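Local coordinates for protein putative hydroxymethylglutaryl-CoA synthase (Streptococcus mutans, PDB 3SQZ) that binds coenzyme A and probably works as a hydroxymethylglutaryl-CoA synthase, an acyltransferase of the thiolase fold, at residues L110-S114 and I311-S315; D83-A89 and L170-I174; A332-L338 and F350-K356; D199-L203 and G357-L362. All coordinates share one frame; numbering follows the deposited sequence.

Interaction 1 (L110-S114 and I311-S315)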
loop_
_atom_site.group_PDB
_atom_site.type_symbol
_atom_site.label_atom_id
_atom_site.label_comp_id
_atom_site.label_asym_id
_atom_site.label_seq_id
_atom_site.Cartn_x
_atom_site.Cartn_y
_atom_site.Cartn_z
ATOM N N LEU A 110 5.441 -11.104 0.593
ATOM C CA LEU A 110 4.737 -10.154 1.444
ATOM C C LEU A 110 5.667 -9.006 1.797
ATOM O O LEU A 110 6.674 -9.215 2.479
ATOM C CB LEU A 110 4.264 -10.842 2.723
ATOM C CG LEU A 110 3.672 -9.903 3.783
ATOM C CD1 LEU A 110 2.438 -9.158 3.284
ATOM C CD2 LEU A 110 3.367 -10.678 5.061
ATOM N N ALA A 111 5.339 -7.814 1.310
ATOM C CA ALA A 111 6.007 -6.582 1.712
ATOM C C ALA A 111 5.226 -5.986 2.876
ATOM O O ALA A 111 4.010 -5.799 2.773
ATOM C CB ALA A 111 6.045 -5.613 0.541
ATOM N N THR A 112 5.904 -5.731 3.991
ATOM C CA THR A 112 5.224 -5.206 5.162
ATOM C C THR A 112 6.227 -4.604 6.130
ATOM O O THR A 112 7.408 -4.967 6.120
ATOM C CB THR A 112 4.399 -6.313 5.889
ATOM O OG1 THR A 112 3.591 -5.723 6.911
ATOM C CG2 THR A 112 5.312 -7.367 6.529
ATOM N N GLU A 113 5.742 -3.696 6.973
ATOM C CA GLU A 113 6.466 -3.292 8.173
ATOM C C GLU A 113 5.602 -3.528 9.410
ATOM O O GLU A 113 5.871 -2.974 10.477
ATOM C CB GLU A 113 6.959 -1.840 8.084
ATOM C CG GLU A 113 5.870 -0.821 7.812
ATOM C CD GLU A 113 6.362 0.610 7.916
ATOM O OE1 GLU A 113 6.652 1.045 9.049
ATOM O OE2 GLU A 113 6.450 1.299 6.864
ATOM N N SER A 114 4.595 -4.391 9.259
ATOM C CA SER A 114 3.649 -4.703 10.332
ATOM C C SER A 114 3.663 -6.202 10.629
ATOM O O SER A 114 2.622 -6.811 10.894
ATOM C CB SER A 114 2.229 -4.287 9.912
ATOM O OG SER A 114 2.165 -2.907 9.581
ATOM N N ILE A 311 -1.292 3.318 4.462
ATOM C CA ILE A 311 -1.157 1.863 4.486
ATOM C C ILE A 311 0.279 1.430 4.213
ATOM O O ILE A 311 0.536 0.311 3.763
ATOM C CB ILE A 311 -2.199 1.135 3.587
ATOM C CG1 ILE A 311 -1.948 1.368 2.091
ATOM C CG2 ILE A 311 -3.615 1.552 3.999
ATOM C CD1 ILE A 311 -2.761 0.442 1.202
ATOM N N TYR A 312 1.218 2.322 4.527
ATOM C CA TYR A 312 2.643 2.021 4.432
ATOM C C TYR A 312 3.016 1.416 3.062
ATOM O O TYR A 312 2.897 2.113 2.039
ATOM C CB TYR A 312 3.113 1.158 5.611
ATOM C CG TYR A 312 3.100 1.791 7.003
ATOM C CD1 TYR A 312 3.280 3.163 7.206
ATOM C CD2 TYR A 312 2.976 0.977 8.127
ATOM C CE1 TYR A 312 3.316 3.692 8.501
ATOM C CE2 TYR A 312 3.016 1.488 9.401
ATOM C CZ TYR A 312 3.185 2.844 9.591
ATOM O OH TYR A 312 3.225 3.373 10.860
ATOM N N THR A 313 3.468 0.159 3.016
ATOM C CA THR A 313 3.950 -0.415 1.757
ATOM C C THR A 313 2.952 -0.329 0.614
ATOM O O THR A 313 3.341 -0.203 -0.543
ATOM C CB THR A 313 4.373 -1.902 1.906
ATOM O OG1 THR A 313 3.259 -2.691 2.348
ATOM C CG2 THR A 313 5.570 -2.056 2.852
ATOM N N GLY A 314 1.669 -0.430 0.920
ATOM C CA GLY A 314 0.682 -0.440 -0.136
ATOM C C GLY A 314 0.289 0.924 -0.662
ATOM O O GLY A 314 -0.426 1.008 -1.659
ATOM N N SER A 315 0.760 2.003 -0.042
ATOM C CA SER A 315 0.175 3.307 -0.332
ATOM C C SER A 315 0.410 3.790 -1.766
ATOM O O SER A 315 -0.514 4.301 -2.394
ATOM C CB SER A 315 0.632 4.349 0.679
ATOM O OG SER A 315 2.012 4.609 0.522
#

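Interaction 2 (D83-A89 and L170-I174)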
loop_
_atom_site.group_PDB
_atom_site.type_symbol
_atom_site.label_atom_id
_atom_site.label_comp_id
_atom_site.label_asym_id
_atom_site.label_seq_id
_atom_site.Cartn_x
_atom_site.Cartn_y
_atom_site.Cartn_z
ATOM N N ASP A 83 -7.954 -8.602 12.538
ATOM C CA ASP A 83 -7.705 -8.321 11.120
ATOM C C ASP A 83 -6.305 -7.713 11.046
ATOM O O ASP A 83 -6.116 -6.538 11.370
ATOM C CB ASP A 83 -8.757 -7.334 10.594
ATOM C CG ASP A 83 -9.122 -7.545 9.115
ATOM O OD1 ASP A 83 -8.457 -8.326 8.395
ATOM O OD2 ASP A 83 -10.094 -6.896 8.666
ATOM N N ASP A 84 -5.323 -8.517 10.643
ATOM C CA ASP A 84 -3.920 -8.115 10.703
ATOM C C ASP A 84 -3.271 -8.154 9.326
ATOM O O ASP A 84 -3.959 -8.253 8.304
ATOM C CB ASP A 84 -3.148 -8.988 11.707
ATOM C CG ASP A 84 -2.992 -10.423 11.253
ATOM O OD1 ASP A 84 -3.447 -10.785 10.150
ATOM O OD2 ASP A 84 -2.374 -11.193 12.025
ATOM N N VAL A 85 -1.942 -8.069 9.291
ATOM C CA VAL A 85 -1.232 -8.071 8.019
ATOM C C VAL A 85 -1.583 -9.293 7.165
ATOM O O VAL A 85 -1.737 -9.195 5.946
ATOM C CB VAL A 85 0.313 -7.986 8.248
ATOM C CG1 VAL A 85 0.838 -9.171 9.081
ATOM C CG2 VAL A 85 1.058 -7.883 6.922
ATOM N N VAL A 86 -1.695 -10.446 7.810
ATOM C CA VAL A 86 -1.960 -11.696 7.109
ATOM C C VAL A 86 -3.366 -11.743 6.537
ATOM O O VAL A 86 -3.564 -12.104 5.372
ATOM C CB VAL A 86 -1.737 -12.900 8.048
ATOM C CG1 VAL A 86 -2.296 -14.179 7.453
ATOM C CG2 VAL A 86 -0.261 -13.052 8.359
ATOM N N THR A 87 -4.354 -11.395 7.353
ATOM C CA THR A 87 -5.732 -11.492 6.893
ATOM C C THR A 87 -6.042 -10.458 5.818
ATOM O O THR A 87 -6.744 -10.759 4.856
ATOM C CB THR A 87 -6.726 -11.402 8.051
ATOM O OG1 THR A 87 -6.535 -10.168 8.737
ATOM C CG2 THR A 87 -6.498 -12.545 9.023
ATOM N N LEU A 88 -5.517 -9.244 5.972
ATOM C CA LEU A 88 -5.704 -8.233 4.937
ATOM C C LEU A 88 -5.023 -8.673 3.641
ATOM O O LEU A 88 -5.594 -8.525 2.555
ATOM C CB LEU A 88 -5.188 -6.870 5.398
ATOM C CG LEU A 88 -5.978 -6.221 6.538
ATOM C CD1 LEU A 88 -5.231 -5.008 7.053
ATOM C CD2 LEU A 88 -7.399 -5.857 6.109
ATOM N N ALA A 89 -3.812 -9.221 3.751
ATOM C CA ALA A 89 -3.080 -9.675 2.570
ATOM C C ALA A 89 -3.853 -10.789 1.857
ATOM O O ALA A 89 -4.048 -10.747 0.636
ATOM C CB ALA A 89 -1.685 -10.139 2.945
ATOM N N LEU A 170 2.161 -9.009 -2.282
ATOM C CA LEU A 170 1.240 -8.426 -1.315
ATOM C C LEU A 170 1.945 -7.279 -0.624
ATOM O O LEU A 170 3.093 -7.418 -0.210
ATOM C CB LEU A 170 0.843 -9.450 -0.251
ATOM C CG LEU A 170 0.130 -10.747 -0.632
ATOM C CD1 LEU A 170 -0.969 -10.544 -1.658
ATOM C CD2 LEU A 170 1.100 -11.825 -1.060
ATOM N N ALA A 171 1.248 -6.155 -0.494
ATOM C CA ALA A 171 1.753 -4.993 0.228
ATOM C C ALA A 171 0.709 -4.668 1.278
ATOM O O ALA A 171 -0.324 -4.062 0.961
ATOM C CB ALA A 171 1.935 -3.830 -0.714
ATOM N N SER A 172 0.963 -5.096 2.514
ATOM C CA SER A 172 -0.061 -5.129 3.551
ATOM C C SER A 172 0.485 -4.523 4.830
ATOM O O SER A 172 1.587 -4.853 5.254
ATOM C CB SER A 172 -0.474 -6.571 3.810
ATOM O OG SER A 172 -1.502 -6.618 4.777
ATOM N N ASP A 173 -0.290 -3.639 5.454
ATOM C CA ASP A 173 0.207 -2.908 6.616
ATOM C C ASP A 173 -0.932 -2.295 7.411
ATOM O O ASP A 173 -2.019 -2.010 6.879
ATOM C CB ASP A 173 1.169 -1.790 6.188
ATOM C CG ASP A 173 2.622 -2.247 6.107
ATOM O OD1 ASP A 173 3.237 -2.084 5.032
ATOM O OD2 ASP A 173 3.155 -2.724 7.132
ATOM N N ILE A 174 -0.645 -2.066 8.690
ATOM C CA ILE A 174 -1.519 -1.315 9.573
ATOM C C ILE A 174 -0.671 -0.206 10.176
ATOM O O ILE A 174 0.277 -0.470 10.926
ATOM C CB ILE A 174 -2.116 -2.212 10.662
ATOM C CG1 ILE A 174 -3.035 -3.248 10.011
ATOM C CG2 ILE A 174 -2.883 -1.379 11.680
ATOM C CD1 ILE A 174 -3.465 -4.355 10.934
#

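Interaction 3 (A332-L338 and F350-K356)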
loop_
_atom_site.group_PDB
_atom_site.type_symbol
_atom_site.label_atom_id
_atom_site.label_comp_id
_atom_site.label_asym_id
_atom_site.label_seq_id
_atom_site.Cartn_x
_atom_site.Cartn_y
_atom_site.Cartn_z
ATOM N N ALA A 332 -4.686 3.250 -23.233
ATOM C CA ALA A 332 -3.671 2.285 -23.615
ATOM C C ALA A 332 -2.474 2.995 -24.211
ATOM O O ALA A 332 -2.627 3.890 -25.046
ATOM C CB ALA A 332 -4.241 1.309 -24.613
ATOM N N GLY A 333 -1.283 2.590 -23.788
ATOM C CA GLY A 333 -0.061 3.154 -24.315
ATOM C C GLY A 333 0.455 4.330 -23.520
ATOM O O GLY A 333 1.604 4.714 -23.689
ATOM N N ASP A 334 -0.381 4.918 -22.665
ATOM C CA ASP A 334 0.099 5.956 -21.757
ATOM C C ASP A 334 1.108 5.361 -20.782
ATOM O O ASP A 334 0.937 4.233 -20.298
ATOM C CB ASP A 334 -1.052 6.556 -20.949
ATOM C CG ASP A 334 -1.846 7.605 -21.708
ATOM O OD1 ASP A 334 -1.365 8.130 -22.734
ATOM O OD2 ASP A 334 -2.960 7.931 -21.232
ATOM N N LYS A 335 2.138 6.142 -20.476
ATOM C CA LYS A 335 3.146 5.736 -19.508
ATOM C C LYS A 335 2.930 6.434 -18.183
ATOM O O LYS A 335 2.516 7.591 -18.124
ATOM C CB LYS A 335 4.547 6.057 -20.023
ATOM C CG LYS A 335 4.922 5.288 -21.267
ATOM C CD LYS A 335 6.370 5.543 -21.656
ATOM C CE LYS A 335 6.473 6.567 -22.775
ATOM N NZ LYS A 335 5.908 6.031 -24.046
ATOM N N ILE A 336 3.217 5.705 -17.113
ATOM C CA ILE A 336 3.058 6.208 -15.762
ATOM C C ILE A 336 4.403 6.101 -15.066
ATOM O O ILE A 336 5.087 5.082 -15.181
ATOM C CB ILE A 336 2.014 5.375 -14.985
ATOM C CG1 ILE A 336 0.656 5.476 -15.683
ATOM C CG2 ILE A 336 1.905 5.839 -13.532
ATOM C CD1 ILE A 336 -0.402 4.582 -15.093
ATOM N N ALA A 337 4.797 7.166 -14.373
ATOM C CA ALA A 337 5.997 7.143 -13.543
ATOM C C ALA A 337 5.574 7.016 -12.093
ATOM O O ALA A 337 4.596 7.641 -11.668
ATOM C CB ALA A 337 6.811 8.405 -13.745
ATOM N N LEU A 338 6.317 6.212 -11.342
ATOM C CA LEU A 338 6.005 5.945 -9.947
ATOM C C LEU A 338 7.217 6.244 -9.062
ATOM O O LEU A 338 8.346 5.831 -9.371
ATOM C CB LEU A 338 5.565 4.489 -9.766
ATOM C CG LEU A 338 4.294 4.092 -10.528
ATOM C CD1 LEU A 338 4.621 3.443 -11.870
ATOM C CD2 LEU A 338 3.434 3.173 -9.685
ATOM N N PHE A 350 10.337 4.048 -10.966
ATOM C CA PHE A 350 10.132 3.047 -11.991
ATOM C C PHE A 350 8.909 3.444 -12.798
ATOM O O PHE A 350 8.190 4.378 -12.431
ATOM C CB PHE A 350 10.004 1.636 -11.396
ATOM C CG PHE A 350 8.819 1.445 -10.486
ATOM C CD1 PHE A 350 7.676 0.795 -10.933
ATOM C CD2 PHE A 350 8.865 1.874 -9.168
ATOM C CE1 PHE A 350 6.598 0.600 -10.084
ATOM C CE2 PHE A 350 7.786 1.685 -8.320
ATOM C CZ PHE A 350 6.654 1.044 -8.778
ATOM N N THR A 351 8.683 2.759 -13.911
ATOM C CA THR A 351 7.644 3.166 -14.845
ATOM C C THR A 351 6.915 1.971 -15.414
ATOM O O THR A 351 7.389 0.831 -15.349
ATOM C CB THR A 351 8.217 3.950 -16.029
ATOM O OG1 THR A 351 9.019 3.069 -16.824
ATOM C CG2 THR A 351 9.046 5.138 -15.564
ATOM N N GLY A 352 5.767 2.246 -16.019
ATOM C CA GLY A 352 5.001 1.220 -16.694
ATOM C C GLY A 352 4.133 1.815 -17.782
ATOM O O GLY A 352 3.923 3.030 -17.834
ATOM N N THR A 353 3.619 0.952 -18.649
ATOM C CA THR A 353 2.763 1.373 -19.754
ATOM C C THR A 353 1.422 0.661 -19.660
ATOM O O THR A 353 1.363 -0.556 -19.461
ATOM C CB THR A 353 3.409 1.049 -21.117
ATOM O OG1 THR A 353 4.599 1.827 -21.261
ATOM C CG2 THR A 353 2.462 1.384 -22.264
ATOM N N LEU A 354 0.342 1.425 -19.792
ATOM C CA LEU A 354 -1.000 0.850 -19.726
ATOM C C LEU A 354 -1.324 -0.020 -20.929
ATOM O O LEU A 354 -0.990 0.314 -22.067
ATOM C CB LEU A 354 -2.047 1.945 -19.596
ATOM C CG LEU A 354 -2.111 2.591 -18.217
ATOM C CD1 LEU A 354 -2.996 3.828 -18.249
ATOM C CD2 LEU A 354 -2.619 1.594 -17.177
ATOM N N VAL A 355 -2.021 -1.117 -20.660
ATOM C CA VAL A 355 -2.401 -2.093 -21.665
ATOM C C VAL A 355 -3.859 -1.902 -22.070
ATOM O O VAL A 355 -4.726 -1.671 -21.228
ATOM C CB VAL A 355 -2.204 -3.514 -21.094
ATOM C CG1 VAL A 355 -2.643 -4.577 -22.080
ATOM C CG2 VAL A 355 -0.746 -3.710 -20.703
ATOM N N LYS A 356 -4.115 -1.979 -23.368
ATOM C CA LYS A 356 -5.468 -1.963 -23.896
ATOM C C LYS A 356 -6.342 -2.973 -23.151
ATOM O O LYS A 356 -5.990 -4.151 -23.020
ATOM C CB LYS A 356 -5.408 -2.310 -25.379
ATOM C CG LYS A 356 -6.737 -2.507 -26.054
ATOM C CD LYS A 356 -6.522 -2.786 -27.528
ATOM C CE LYS A 356 -7.835 -3.028 -28.237
ATOM N NZ LYS A 356 -7.603 -3.088 -29.703
#

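Interaction 4 (D199-L203 and G357-L362)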
loop_
_atom_site.group_PDB
_atom_site.type_symbol
_atom_site.label_atom_id
_atom_site.label_comp_id
_atom_site.label_asym_id
_atom_site.label_seq_id
_atom_site.Cartn_x
_atom_site.Cartn_y
_atom_site.Cartn_z
ATOM N N ASP A 199 2.457 -10.934 -20.533
ATOM C CA ASP A 199 1.272 -10.413 -21.209
ATOM C C ASP A 199 0.229 -9.926 -20.212
ATOM O O ASP A 199 -0.931 -10.346 -20.236
ATOM C CB ASP A 199 0.710 -11.469 -22.147
ATOM C CG ASP A 199 1.697 -11.846 -23.227
ATOM O OD1 ASP A 199 2.381 -10.933 -23.739
ATOM O OD2 ASP A 199 1.816 -13.048 -23.540
ATOM N N PRO A 200 0.643 -9.011 -19.333
ATOM C CA PRO A 200 -0.261 -8.505 -18.298
ATOM C C PRO A 200 -1.399 -7.680 -18.886
ATOM O O PRO A 200 -1.246 -7.022 -19.919
ATOM C CB PRO A 200 0.647 -7.594 -17.478
ATOM C CG PRO A 200 1.640 -7.107 -18.466
ATOM C CD PRO A 200 1.928 -8.288 -19.337
ATOM N N ARG A 201 -2.527 -7.676 -18.187
ATOM C CA ARG A 201 -3.707 -6.967 -18.663
ATOM C C ARG A 201 -3.834 -5.527 -18.172
ATOM O O ARG A 201 -4.698 -4.807 -18.663
ATOM C CB ARG A 201 -4.968 -7.778 -18.361
ATOM C CG ARG A 201 -5.106 -8.966 -19.292
ATOM C CD ARG A 201 -6.222 -9.901 -18.907
ATOM N NE ARG A 201 -5.920 -10.586 -17.658
ATOM C CZ ARG A 201 -6.720 -11.474 -17.083
ATOM N NH1 ARG A 201 -7.886 -11.783 -17.640
ATOM N NH2 ARG A 201 -6.352 -12.048 -15.949
ATOM N N ILE A 202 -2.986 -5.101 -17.238
ATOM C CA ILE A 202 -3.062 -3.728 -16.743
ATOM C C ILE A 202 -1.838 -2.883 -17.091
ATOM O O ILE A 202 -1.959 -1.900 -17.824
ATOM C CB ILE A 202 -3.342 -3.644 -15.224
ATOM C CG1 ILE A 202 -4.664 -4.338 -14.886
ATOM C CG2 ILE A 202 -3.354 -2.186 -14.764
ATOM C CD1 ILE A 202 -4.953 -4.402 -13.397
ATOM N N LEU A 203 -0.663 -3.264 -16.582
ATOM C CA LEU A 203 0.502 -2.397 -16.678
ATOM C C LEU A 203 1.751 -3.196 -17.019
ATOM O O LEU A 203 2.181 -4.054 -16.243
ATOM C CB LEU A 203 0.728 -1.637 -15.363
ATOM C CG LEU A 203 1.699 -0.452 -15.413
ATOM C CD1 LEU A 203 1.060 0.746 -16.109
ATOM C CD2 LEU A 203 2.188 -0.072 -14.014
ATOM N N GLY A 357 -7.485 -2.507 -22.661
ATOM C CA GLY A 357 -8.389 -3.349 -21.903
ATOM C C GLY A 357 -8.200 -3.312 -20.396
ATOM O O GLY A 357 -8.910 -4.005 -19.676
ATOM N N PHE A 358 -7.267 -2.502 -19.901
ATOM C CA PHE A 358 -6.994 -2.469 -18.465
ATOM C C PHE A 358 -8.237 -2.226 -17.614
ATOM O O PHE A 358 -8.339 -2.744 -16.500
ATOM C CB PHE A 358 -5.877 -1.465 -18.122
ATOM C CG PHE A 358 -6.277 -0.002 -18.222
ATOM C CD1 PHE A 358 -6.718 0.681 -17.097
ATOM C CD2 PHE A 358 -6.180 0.693 -19.428
ATOM C CE1 PHE A 358 -7.064 2.026 -17.162
ATOM C CE2 PHE A 358 -6.526 2.036 -19.500
ATOM C CZ PHE A 358 -6.974 2.700 -18.369
ATOM N N LYS A 359 -9.178 -1.440 -18.126
ATOM C CA LYS A 359 -10.366 -1.111 -17.350
ATOM C C LYS A 359 -11.185 -2.351 -17.011
ATOM O O LYS A 359 -11.894 -2.369 -16.006
ATOM C CB LYS A 359 -11.227 -0.073 -18.079
ATOM C CG LYS A 359 -10.608 1.314 -18.133
ATOM C CD LYS A 359 -11.343 2.212 -19.110
ATOM C CE LYS A 359 -10.863 3.634 -18.996
ATOM N NZ LYS A 359 -11.336 4.469 -20.134
ATOM N N GLU A 360 -11.076 -3.388 -17.841
ATOM C CA GLU A 360 -11.793 -4.646 -17.620
ATOM C C GLU A 360 -11.354 -5.353 -16.344
ATOM O O GLU A 360 -12.059 -6.232 -15.850
ATOM C CB GLU A 360 -11.592 -5.599 -18.808
ATOM C CG GLU A 360 -12.063 -5.057 -20.148
ATOM C CD GLU A 360 -11.644 -5.931 -21.327
ATOM O OE1 GLU A 360 -10.857 -6.883 -21.132
ATOM O OE2 GLU A 360 -12.104 -5.662 -22.455
ATOM N N GLN A 361 -10.176 -5.001 -15.839
ATOM C CA GLN A 361 -9.645 -5.649 -14.644
ATOM C C GLN A 361 -9.934 -4.853 -13.382
ATOM O O GLN A 361 -9.572 -5.280 -12.291
ATOM C CB GLN A 361 -8.133 -5.873 -14.777
ATOM C CG GLN A 361 -7.715 -6.722 -15.962
ATOM C CD GLN A 361 -8.539 -7.988 -16.110
ATOM O OE1 GLN A 361 -8.986 -8.314 -17.211
ATOM N NE2 GLN A 361 -8.754 -8.703 -15.010
ATOM N N LEU A 362 -10.589 -3.703 -13.526
ATOM C CA LEU A 362 -10.782 -2.781 -12.406
ATOM C C LEU A 362 -12.178 -2.906 -11.815
ATOM O O LEU A 362 -13.021 -3.649 -12.321
ATOM C CB LEU A 362 -10.545 -1.336 -12.866
ATOM C CG LEU A 362 -9.215 -1.026 -13.554
ATOM C CD1 LEU A 362 -9.159 0.430 -14.007
ATOM C CD2 LEU A 362 -8.052 -1.368 -12.635
#

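Interaction 1 (L110-S114 and I311-S315)
In the predicted active site of this thiolase-fold enzyme, Glu-113, the likely proton donor/acceptor, lays its carboxylate on the ring of Tyr-312. Glu-113 follows strand 105-111, and Tyr-312 sits in the loop leading into helix 315-326. The two side chains cross at about a right angle, yet their flat groups are stacked, with planes only 14° apart. Glu-113 CD lies 3.4 Å above the ring plane of Tyr-312, displaced toward the rim; OE2 comes within 3.4 Å of Tyr-312 CG, while Glu-113 OE1 is 3.7 Å from Tyr-312 CE2. Glu-113 CG is tucked between its own backbone N and carbonyl carbon (chi1 56°), and from there the extended chain carries the carboxylate across to the ring. Ser-114 OG approaches the ring edge near its plane, 4.2 Å from Tyr-312 CD2. Nearer the strand, the CG2 methyl of Thr-313 rests 3.9 Å from Thr-112 N. Thr-112 OG1 accepts from Ser-114 N at 2.9 Å, an ST turn, and is also hydrogen-bonded to Ser-172 O. Asp-173 links the two segments, pairing through OD2 with Glu-113 N and the hydroxyls of Thr-112 and Ser-114, and through OD1 with Thr-313 OG1. Stacking on the ring would be expected to favour a flat-on carboxylate, and the bonds from Asp-173 to Glu-113 N, Thr-112 and Ser-114 probably steady the backbone that carries it.

Interaction 2 (D83-A89 and L170-I174)
Ser-172 and Val-85 meet at the tight centre of this contact, where the serine hydroxyl gives its hydrogen to Val-85 O at 2.8 Å. With OG anti to the backbone N (chi1 -178°), the hydroxyl reaches out from the strand to a lone pair in the carbonyl plane, at a C=O...donor angle of 118°. The same carbonyl oxygen also takes the helical bond from Ala-89 N, so two donors grip it. Val-85 CG2 presses on the strand backbone, 3.5 Å from Ser-172 O. Ala-89 CB lies 3.9 Å from Ser-172 CB. Helix 85-94 thus lies against strand 166-175 of the large mixed sheet, the short axes running at 135°, as helices pack on the central sheets of the thiolase fold. A capping box starts the helix: Thr-87 N donates to Asp-84 OD1 at 3.0 Å, and Asp-84 N donates to Thr-87 OG1 at 2.8 Å. Asp-84 OD2 forms a salt bridge with Arg-417 and a hydrogen bond with Tyr-419. Looser is the side-chain pair at partly exposed Ile-174: Leu-88 and Ile-174 cross at about a right angle, with Leu-88 CD1 4.1 Å from Ile-174 CG1. Even there the Ile-174 CD1 methyl fits closely against Asp-83 O, at 3.5 Å, in the loop before the helix.

Interaction 3 (A332-L338 and F350-K356)
Six backbone hydrogen bonds, from Gly-333 and Leu-354 at one end to Leu-338 and Phe-350 at the other, join the segments as antiparallel neighbours whose short axes run at 155°. They belong to the beta hairpin of strands 335-342 and 346-354, part of the mixed sheet of this thiolase fold. Ile-336 with Gly-352 and Leu-338 with Phe-350 are hydrogen-bonded pairs; Lys-335 with Thr-353 and Ala-337 with Thr-351 are non-hydrogen-bonded ones. Across the latter the CA hydrogens also lean on carbonyls, as where Thr-351 CA lies 3.2 Å from Ile-336 O. On the face that carries Ile-336, Leu-338 and Phe-350, helix 315-326 packs through Phe-317 and Leu-320. Here Leu-338 CB sits over the Phe-350 ring in a CH-pi contact, 3.9 Å from its centroid and 17° off the normal. Phe-350 CG lies between its own N and carbonyl carbon (chi1 63°), which swings the ring across the neighbouring strand against that methylene. Farther along, Ile-336 CD1 meets Leu-354 CG at 4.1 Å. The other face bears Ala-337 and Thr-351, both touching Phe-261. Near the solvent end, Lys-335 and Thr-353 leave the sheet alongside each other before the lysine chain bends off, and Lys-335 CG passes 3.5 Å from Thr-353 OG1.

Interaction 4 (D199-L203 and G357-L362)
Arg-201 leads the contact, its guanidinium face covered by the side-chain amide of Gln-361. The two side chains cross at about a right angle with their planes 32° apart, so the amide is laid over the face rather than bonded at an edge. Gln-361 NE2 stands 4.0 Å from Arg-201 CZ, over the centre of the group, and Gln-361 OE1 approaches Arg-201 CD at 3.6 Å. Arg-201 NH2 has a separate partner, a salt bridge with Asp-40 on strand 37-45. At its other end the arginine offers its carbonyl, and Phe-358 CA lies 3.3 Å from Arg-201 O in a CA-H...O contact. Next comes Ile-202, which forms a classic beta bulge with Leu-203 opposite Ile-39, at the entry to strand 203-213 of the mixed sheet. Gln-361 belongs to the 3-10 turn 358-361, reached by the chain after strand 346-354. Ile-202 CG1 is anti to its carbonyl carbon (chi1 -59°), which carries CD1 to Gln-361 CB at 3.8 Å and to Leu-362 CD2 at 4.4 Å. The other branch of Ile-202, CG2, lies 4.3 Å from Phe-358 CB. Leu-324 of helix 315-326 touches both Ile-202 and Leu-362.

Overall arrangement
Interactions 1, 2 and 3 reach one mixed sheet; interaction 4 joins loops next to it. Interactions 1 and 2 have centres 8 Å apart and lie on the neighbouring strands 105-111 and 166-175; Ser-114 OG and Asp-173 OD2 join them directly. Interactions 3 and 4 lie 11 Å apart at centres, meeting where Val-355 N approaches Ile-202 O. Centres in different pairs are 23 to 27 Å apart. Along the chain interactions 1 and 2 alternate their segments, as do 1 and 4, whereas the hairpin of interaction 3 falls between the segments of interaction 4. Interaction 1 holds the predicted catalytic Glu-113, and interaction 2 supplies Asp-173 beside it; the second pair ties the turn after the hairpin to the bulged start of strand 203-213.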